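Local coordinates for single-stranded DNA-binding protein (PDB 2FXQ) that binds single-stranded DNA and probably recruits partner proteins to it during DNA replication, recombination and repair, at residues A[128-133]-A[196-201]; A[176-181]-A[219-224]. All coordinates share one frame; numbering follows the deposited sequence.

Contact 1: A[128-133]-A[196-201]; sequences LNQVIL and LVIGRL
Asn129 grips the backbone of Leu201 with both ends of its amide, doing with a side chain what a backbone pair does further along the two strands. The ND2 bond to Leu201 O, 2.8 Å long, lies in the plane of the amide and arrives on a lone pair; Leu201 N answers with a nearly straight bond to OD1 (177°), though it comes in tilted from the plane of the Asn129 side-chain carbonyl. With CG anti to the backbone N (chi1 165°), the amide reaches across to the neighbouring strand. ND2 has a second acceptor in Asp38. A leucine of similar size would probably leave Leu201 N without its acceptor and Asp38 without this donor.

Beyond this bidentate grip, ordinary antiparallel pairing takes over. Val131 and Gly199 form one hydrogen-bonded pair, Leu133 and Val197 the next, with Val197 N 2.8 Å from Leu133 O. These strands, 129-137 and 194-207, are neighbours in the second OB-fold domain of the chain, and the inward side chains suit its barrel core: Val131 CG2 meets Leu201 CG at 3.9 Å, while Leu133 and Val197 touch through their CB atoms and also pack on Val176.

The other face carries Ile132 and Ile198, lying side by side and pointing the same way, with Ile198 CD1 4.1 Å from Ile132 CG1. Ile132 CG2 also meets Leu196 CD1, and both Ile132 and Leu196 pack against the second subunit. Gln130, partly exposed, lies alongside Ile198, its OE1 3.6 Å from Ile198 CG2, and OE1 also accepts from a water that donates to Gly199 O.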
ATOM      1  N   LEU A 128       8.531  -2.163  -2.634  1.00 40.46           N
ATOM      2  CA  LEU A 128       7.596  -1.247  -1.988  1.00 33.86           C
ATOM      3  C   LEU A 128       7.950   0.242  -2.365  1.00 29.08           C
ATOM      4  O   LEU A 128       8.910   0.878  -1.912  1.00 21.84           O
ATOM      5  CB  LEU A 128       7.409  -1.535  -0.479  1.00 32.01           C
ATOM      6  CG  LEU A 128       6.185  -0.894   0.204  1.00 35.44           C
ATOM      7  CD1 LEU A 128       4.874  -1.637  -0.084  1.00 42.11           C
ATOM      8  CD2 LEU A 128       6.322  -0.693   1.697  1.00 40.52           C
ATOM      9  N   ASN A 129       7.130   0.767  -3.266  1.00 25.26           N
ATOM     10  CA  ASN A 129       7.168   2.167  -3.562  1.00 22.67           C
ATOM     11  C   ASN A 129       5.737   2.421  -3.970  1.00 22.35           C
ATOM     12  O   ASN A 129       5.343   2.098  -5.089  1.00 18.29           O
ATOM     13  CB  ASN A 129       8.135   2.357  -4.707  1.00 21.10           C
ATOM     14  CG  ASN A 129       8.009   3.688  -5.357  1.00 23.46           C
ATOM     15  OD1 ASN A 129       7.273   4.526  -4.854  1.00 21.01           O
ATOM     16  ND2 ASN A 129       8.784   3.928  -6.440  1.00 23.32           N
ATOM     17  N   GLN A 130       4.926   2.878  -3.037  1.00 16.57           N
ATOM     18  CA  GLN A 130       3.502   3.077  -3.286  1.00 17.97           C
ATOM     19  C   GLN A 130       3.061   4.446  -2.818  1.00 21.38           C
ATOM     20  O   GLN A 130       3.457   4.906  -1.726  1.00 21.96           O
ATOM     21  CB  GLN A 130       2.641   2.026  -2.531  1.00 22.26           C
ATOM     22  CG  GLN A 130       1.043   2.258  -2.731  1.00 31.40           C
ATOM     23  CD  GLN A 130       0.160   0.986  -2.642  1.00 37.80           C
ATOM     24  OE1 GLN A 130       0.007   0.229  -3.629  1.00 37.27           O
ATOM     25  NE2 GLN A 130      -0.425   0.767  -1.464  1.00 33.85           N
ATOM     26  N   VAL A 131       2.226   5.125  -3.629  1.00 16.81           N
ATOM     27  CA  VAL A 131       1.671   6.358  -3.188  1.00 13.91           C
ATOM     28  C   VAL A 131       0.135   6.259  -3.345  1.00 16.22           C
ATOM     29  O   VAL A 131      -0.344   5.677  -4.317  1.00 18.80           O
ATOM     30  CB  VAL A 131       2.182   7.487  -4.174  1.00 17.34           C
ATOM     31  CG1 VAL A 131       1.476   8.805  -3.828  1.00 19.43           C
ATOM     32  CG2 VAL A 131       3.766   7.652  -4.082  1.00 22.51           C
ATOM     33  N   ILE A 132      -0.620   6.792  -2.360  1.00 15.98           N
ATOM     34  CA  ILE A 132      -2.080   6.875  -2.485  1.00 16.34           C
ATOM     35  C   ILE A 132      -2.407   8.367  -2.356  1.00 18.69           C
ATOM     36  O   ILE A 132      -2.050   9.007  -1.341  1.00 19.50           O
ATOM     37  CB  ILE A 132      -2.782   6.066  -1.423  1.00 17.38           C
ATOM     38  CG1 ILE A 132      -2.402   4.576  -1.584  1.00 17.53           C
ATOM     39  CG2 ILE A 132      -4.354   6.238  -1.594  1.00 17.78           C
ATOM     40  CD1 ILE A 132      -3.077   3.628  -0.446  1.00 21.02           C
ATOM     41  N   LEU A 133      -3.085   8.933  -3.375  1.00 15.83           N
ATOM     42  CA  LEU A 133      -3.483  10.326  -3.279  1.00 18.25           C
ATOM     43  C   LEU A 133      -4.977  10.385  -3.549  1.00 17.24           C
ATOM     44  O   LEU A 133      -5.490   9.652  -4.403  1.00 19.33           O
ATOM     45  CB  LEU A 133      -2.816  11.203  -4.385  1.00 17.81           C
ATOM     46  CG  LEU A 133      -1.278  11.220  -4.454  1.00 19.12           C
ATOM     47  CD1 LEU A 133      -0.727  12.048  -5.650  1.00 23.51           C
ATOM     48  CD2 LEU A 133      -0.705  11.739  -3.112  1.00 20.90           C
ATOM     49  N   LEU A 196      -8.921   9.521  -7.271  1.00 16.61           N
ATOM     50  CA  LEU A 196      -8.073   8.670  -6.409  1.00 16.01           C
ATOM     51  C   LEU A 196      -6.918   8.101  -7.243  1.00 15.76           C
ATOM     52  O   LEU A 196      -7.158   7.570  -8.338  1.00 17.71           O
ATOM     53  CB  LEU A 196      -8.952   7.508  -5.895  1.00 13.87           C
ATOM     54  CG  LEU A 196      -8.205   6.349  -5.144  1.00 17.17           C
ATOM     55  CD1 LEU A 196      -7.587   6.900  -3.836  1.00 19.09           C
ATOM     56  CD2 LEU A 196      -9.182   5.232  -4.794  1.00 17.90           C
ATOM     57  N   VAL A 197      -5.675   8.247  -6.777  1.00 14.97           N
ATOM     58  CA  VAL A 197      -4.550   7.726  -7.548  1.00 15.03           C
ATOM     59  C   VAL A 197      -3.862   6.673  -6.686  1.00 14.50           C
ATOM     60  O   VAL A 197      -3.578   6.953  -5.520  1.00 16.63           O
ATOM     61  CB  VAL A 197      -3.566   8.796  -7.705  1.00 15.53           C
ATOM     62  CG1 VAL A 197      -2.265   8.346  -8.499  1.00 17.81           C
ATOM     63  CG2 VAL A 197      -4.240  10.063  -8.436  1.00 17.21           C
ATOM     64  N   ILE A 198      -3.545   5.516  -7.274  1.00 15.83           N
ATOM     65  CA  ILE A 198      -2.665   4.571  -6.616  1.00 16.04           C
ATOM     66  C   ILE A 198      -1.440   4.572  -7.538  1.00 15.66           C
ATOM     67  O   ILE A 198      -1.587   4.325  -8.728  1.00 14.25           O
ATOM     68  CB  ILE A 198      -3.267   3.119  -6.473  1.00 22.31           C
ATOM     69  CG1 ILE A 198      -4.758   3.071  -5.981  1.00 23.64           C
ATOM     70  CG2 ILE A 198      -2.256   2.183  -5.674  1.00 20.91           C
ATOM     71  CD1 ILE A 198      -5.024   3.451  -4.549  1.00 25.86           C
ATOM     72  N   GLY A 199      -0.269   4.901  -7.022  1.00 18.44           N
ATOM     73  CA  GLY A 199       0.852   4.985  -7.935  1.00 21.13           C
ATOM     74  C   GLY A 199       2.159   4.724  -7.221  1.00 21.58           C
ATOM     75  O   GLY A 199       2.178   4.071  -6.202  1.00 17.11           O
ATOM     76  N   ARG A 200       3.230   5.279  -7.759  1.00 16.60           N
ATOM     77  CA  ARG A 200       4.548   5.060  -7.180  1.00 14.93           C
ATOM     78  C   ARG A 200       5.341   6.318  -7.454  1.00 17.65           C
ATOM     79  O   ARG A 200       5.019   7.080  -8.371  1.00 18.61           O
ATOM     80  CB  ARG A 200       5.207   3.829  -7.828  1.00 18.62           C
ATOM     81  CG  ARG A 200       5.362   3.869  -9.328  1.00 21.84           C
ATOM     82  CD  ARG A 200       6.058   2.568  -9.788  1.00 27.23           C
ATOM     83  NE  ARG A 200       6.149   2.540 -11.234  1.00 28.84           N
ATOM     84  CZ  ARG A 200       6.642   1.514 -11.927  1.00 33.59           C
ATOM     85  NH1 ARG A 200       7.132   0.443 -11.314  1.00 27.02           N
ATOM     86  NH2 ARG A 200       6.706   1.586 -13.233  1.00 28.82           N
ATOM     87  N   LEU A 201       6.431   6.477  -6.724  1.00 15.48           N
ATOM     88  CA  LEU A 201       7.217   7.707  -6.852  1.00 19.39           C
ATOM     89  C   LEU A 201       8.351   7.443  -7.815  1.00 24.31           C
ATOM     90  O   LEU A 201       9.041   6.420  -7.694  1.00 33.17           O
ATOM     91  CB  LEU A 201       7.826   7.999  -5.482  1.00 29.30           C
ATOM     92  CG  LEU A 201       7.300   9.145  -4.668  1.00 36.74           C
ATOM     93  CD1 LEU A 201       8.452   9.685  -3.724  1.00 36.91           C
ATOM     94  CD2 LEU A 201       6.784  10.327  -5.479  1.00 32.13           C
TER
HETATM   95  O   HOH W   1       1.116   1.136  -6.191  1.00 39.92           O

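Contact 2: A[176-181]-A[219-224]; sequences VQAWRE and VEALRL
Val176 and Val219 face the same side of a parallel strand pair, their side chains crossing at a slant, with Val176 CG2 4.1 Å from Val219 CB. This pairing of strands 171-179 and 213-225 closes the five-stranded barrel of the OB fold, where the third and fifth strands run parallel. Val176 CG1 turns to the next residue on that side, touching Ala221 CB at 3.8 Å; the two methyls of a beta-branched valine thus serve two neighbours at once. Ala178 CB meets the same Ala221 methyl and, more distantly, Leu224 CD1. A small alanine suits position 221, since Val176 CG1 and Ala178 CB both press on its methyl. Just beyond it, Leu222 and Arg223 both lie opposite Ile198 in a classic beta bulge.

On the other face, Trp179 and Glu220 cross at about a right angle, with indole and carboxylate planes 82° apart. Glu220 OE1 approaches Trp179 CD1 obliquely, at 3.6 Å. The glutamate is extended, its CG anti to the backbone N (chi1 174°), which brings OE1 to the indole; its stronger partner is Arg200, which forms a salt bridge to OE2. Trp179 also packs on Val152 of the adjoining strand.

Between these layers, Gln177 N donates to Val219 O and Ala221 N to Gln177 O, both 2.8 Å long. Where the strands diverge, a water in the plane of the indole, at its edge, takes over: it accepts from Trp179 N and donates to Ala221 O, each at 2.8 Å.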
ATOM      1  N   VAL A 176       0.776  14.401 -11.190  1.00 20.78           N
ATOM      2  CA  VAL A 176       0.731  12.933 -11.391  1.00 18.09           C
ATOM      3  C   VAL A 176       0.856  12.684 -12.889  1.00 18.81           C
ATOM      4  O   VAL A 176       0.285  13.429 -13.695  1.00 22.48           O
ATOM      5  CB  VAL A 176      -0.620  12.395 -10.864  1.00 22.32           C
ATOM      6  CG1 VAL A 176      -0.829  10.881 -11.173  1.00 17.70           C
ATOM      7  CG2 VAL A 176      -0.680  12.574  -9.337  1.00 24.08           C
ATOM      8  N   GLN A 177       1.577  11.643 -13.280  1.00 17.39           N
ATOM      9  CA  GLN A 177       1.700  11.339 -14.714  1.00 14.38           C
ATOM     10  C   GLN A 177       1.067   9.973 -14.910  1.00 16.83           C
ATOM     11  O   GLN A 177       1.215   9.076 -14.065  1.00 14.67           O
ATOM     12  CB  GLN A 177       3.204  11.309 -15.081  1.00 16.94           C
ATOM     13  CG  GLN A 177       3.448  11.165 -16.556  1.00 21.13           C
ATOM     14  CD  GLN A 177       4.927  11.319 -16.896  1.00 37.86           C
ATOM     15  OE1 GLN A 177       5.290  12.146 -17.736  1.00 40.02           O
ATOM     16  NE2 GLN A 177       5.770  10.540 -16.233  1.00 39.86           N
ATOM     17  N   ALA A 178       0.353   9.799 -16.017  1.00 15.68           N
ATOM     18  CA  ALA A 178      -0.242   8.513 -16.304  1.00 16.04           C
ATOM     19  C   ALA A 178       0.049   8.218 -17.759  1.00 16.79           C
ATOM     20  O   ALA A 178       0.235   9.147 -18.550  1.00 14.37           O
ATOM     21  CB  ALA A 178      -1.745   8.558 -16.086  1.00 20.53           C
ATOM     22  N   TRP A 179       0.086   6.940 -18.100  1.00 17.08           N
ATOM     23  CA  TRP A 179       0.521   6.464 -19.420  1.00 17.80           C
ATOM     24  C   TRP A 179      -0.499   5.568 -20.091  1.00 19.13           C
ATOM     25  O   TRP A 179      -1.324   4.929 -19.415  1.00 20.12           O
ATOM     26  CB  TRP A 179       1.804   5.628 -19.292  1.00 19.23           C
ATOM     27  CG  TRP A 179       2.922   6.430 -18.831  1.00 24.01           C
ATOM     28  CD1 TRP A 179       3.251   6.722 -17.519  1.00 26.73           C
ATOM     29  CD2 TRP A 179       3.902   7.081 -19.646  1.00 24.27           C
ATOM     30  NE1 TRP A 179       4.375   7.524 -17.488  1.00 27.59           N
ATOM     31  CE2 TRP A 179       4.784   7.773 -18.774  1.00 30.25           C
ATOM     32  CE3 TRP A 179       4.131   7.159 -21.022  1.00 27.63           C
ATOM     33  CZ2 TRP A 179       5.879   8.511 -19.238  1.00 32.61           C
ATOM     34  CZ3 TRP A 179       5.217   7.900 -21.485  1.00 30.34           C
ATOM     35  CH2 TRP A 179       6.074   8.567 -20.590  1.00 32.50           C
ATOM     36  N   ARG A 180      -0.406   5.460 -21.423  1.00 20.31           N
ATOM     37  CA  ARG A 180      -1.178   4.444 -22.187  1.00 22.21           C
ATOM     38  C   ARG A 180      -2.674   4.519 -21.928  1.00 22.17           C
ATOM     39  O   ARG A 180      -3.238   5.593 -21.943  1.00 18.10           O
ATOM     40  CB  ARG A 180      -0.640   3.037 -21.861  1.00 20.40           C
ATOM     41  CG  ARG A 180       0.828   2.894 -22.281  1.00 23.34           C
ATOM     42  CD  ARG A 180       1.411   1.486 -22.077  1.00 32.71           C
ATOM     43  NE  ARG A 180       2.734   1.404 -22.708  1.00 33.40           N
ATOM     44  CZ  ARG A 180       3.880   1.241 -22.073  1.00 44.86           C
ATOM     45  NH1 ARG A 180       3.911   1.139 -20.750  1.00 50.38           N
ATOM     46  NH2 ARG A 180       5.010   1.177 -22.767  1.00 46.28           N
ATOM     47  N   GLU A 181      -3.327   3.380 -21.633  1.00 23.22           N
ATOM     48  CA  GLU A 181      -4.785   3.388 -21.414  1.00 25.91           C
ATOM     49  C   GLU A 181      -5.248   4.298 -20.266  1.00 22.05           C
ATOM     50  O   GLU A 181      -6.314   4.875 -20.328  1.00 19.91           O
ATOM     51  CB  GLU A 181      -5.246   1.942 -21.113  1.00 30.50           C
ATOM     52  CG  GLU A 181      -6.737   1.703 -20.974  1.00 46.96           C
ATOM     53  CD  GLU A 181      -7.061   0.203 -20.932  1.00 64.33           C
ATOM     54  OE1 GLU A 181      -7.877  -0.220 -20.067  1.00 69.14           O
ATOM     55  OE2 GLU A 181      -6.489  -0.563 -21.764  1.00 66.62           O
ATOM     56  N   VAL A 219       4.829  11.514  -9.216  1.00 16.27           N
ATOM     57  CA  VAL A 219       4.014  10.322  -8.955  1.00 20.22           C
ATOM     58  C   VAL A 219       3.627   9.786 -10.315  1.00 21.93           C
ATOM     59  O   VAL A 219       3.092  10.544 -11.137  1.00 22.18           O
ATOM     60  CB  VAL A 219       2.764  10.664  -8.111  1.00 21.14           C
ATOM     61  CG1 VAL A 219       1.763   9.460  -8.071  1.00 18.17           C
ATOM     62  CG2 VAL A 219       3.231  11.185  -6.674  1.00 23.47           C
ATOM     63  N   GLU A 220       3.845   8.485 -10.516  1.00 16.43           N
ATOM     64  CA  GLU A 220       3.308   7.826 -11.704  1.00 15.04           C
ATOM     65  C   GLU A 220       2.047   7.089 -11.240  1.00 15.12           C
ATOM     66  O   GLU A 220       2.096   6.266 -10.278  1.00 18.59           O
ATOM     67  CB  GLU A 220       4.354   6.876 -12.299  1.00 13.54           C
ATOM     68  CG  GLU A 220       3.706   6.075 -13.451  1.00 19.00           C
ATOM     69  CD  GLU A 220       4.478   4.838 -13.887  1.00 32.38           C
ATOM     70  OE1 GLU A 220       4.058   4.269 -14.946  1.00 34.02           O
ATOM     71  OE2 GLU A 220       5.447   4.441 -13.195  1.00 28.49           O
ATOM     72  N   ALA A 221       0.884   7.375 -11.870  1.00 15.85           N
ATOM     73  CA  ALA A 221      -0.352   6.602 -11.609  1.00 19.29           C
ATOM     74  C   ALA A 221      -0.291   5.186 -12.131  1.00 18.36           C
ATOM     75  O   ALA A 221       0.157   4.957 -13.261  1.00 17.59           O
ATOM     76  CB  ALA A 221      -1.564   7.303 -12.219  1.00 16.19           C
ATOM     77  N   LEU A 222      -0.659   4.205 -11.292  1.00 15.26           N
ATOM     78  CA  LEU A 222      -0.795   2.833 -11.737  1.00 17.15           C
ATOM     79  C   LEU A 222      -2.281   2.435 -11.766  1.00 17.13           C
ATOM     80  O   LEU A 222      -2.656   1.555 -12.534  1.00 21.21           O
ATOM     81  CB  LEU A 222      -0.006   1.901 -10.837  1.00 19.08           C
ATOM     82  CG  LEU A 222       1.507   2.239 -10.850  1.00 24.10           C
ATOM     83  CD1 LEU A 222       2.228   1.317  -9.851  1.00 33.00           C
ATOM     84  CD2 LEU A 222       2.133   2.084 -12.276  1.00 25.45           C
ATOM     85  N   ARG A 223      -3.098   3.094 -10.964  1.00 14.83           N
ATOM     86  CA  ARG A 223      -4.547   2.907 -11.031  1.00 17.78           C
ATOM     87  C   ARG A 223      -5.144   4.288 -10.796  1.00 17.95           C
ATOM     88  O   ARG A 223      -4.599   5.084 -10.028  1.00 18.97           O
ATOM     89  CB  ARG A 223      -5.015   2.018  -9.877  1.00 22.59           C
ATOM     90  CG  ARG A 223      -6.510   1.705  -9.982  1.00 30.95           C
ATOM     91  CD  ARG A 223      -6.931   0.408  -9.274  1.00 37.71           C
ATOM     92  NE  ARG A 223      -8.385   0.244  -9.314  1.00 21.72           N
ATOM     93  CZ  ARG A 223      -9.050  -0.852  -8.888  1.00 41.58           C
ATOM     94  NH1 ARG A 223      -8.436  -1.916  -8.421  1.00 33.19           N
ATOM     95  NH2 ARG A 223     -10.349  -0.888  -8.942  1.00 34.46           N
ATOM     96  N   LEU A 224      -6.250   4.590 -11.472  1.00 15.47           N
ATOM     97  CA  LEU A 224      -6.980   5.809 -11.220  1.00 16.91           C
ATOM     98  C   LEU A 224      -8.485   5.456 -11.091  1.00 17.37           C
ATOM     99  O   LEU A 224      -9.013   4.631 -11.838  1.00 19.09           O
ATOM    100  CB  LEU A 224      -6.863   6.784 -12.450  1.00 13.05           C
ATOM    101  CG  LEU A 224      -5.450   7.323 -12.764  1.00 16.61           C
ATOM    102  CD1 LEU A 224      -5.542   8.185 -14.035  1.00 19.06           C
ATOM    103  CD2 LEU A 224      -4.957   8.133 -11.587  1.00 16.46           C
TER
HETATM  104  O   HOH W   2       0.390   5.058 -16.074  1.00 32.12           O

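Both contacts are buried pairings within the second OB-fold domain, and strands 194-207 and 213-225, one from each, are neighbours. Contact 1 lies nearer the centre of the chain, antiparallel, edged by strand 5-14 of the first domain, with the second subunit packed on its isoleucine face; contact 2 is the parallel closure farther out, where one strand gives way to a helix and the other is broken by a bulge. They share one hydrophobic interior: Leu133 packs on Val176 and Val197 on Leu224. On the outer face, Arg200 of contact 1 and Glu220 of contact 2 join in a salt bridge. Contact 1 extends its ladder with an asparagine amide, contact 2 with a water.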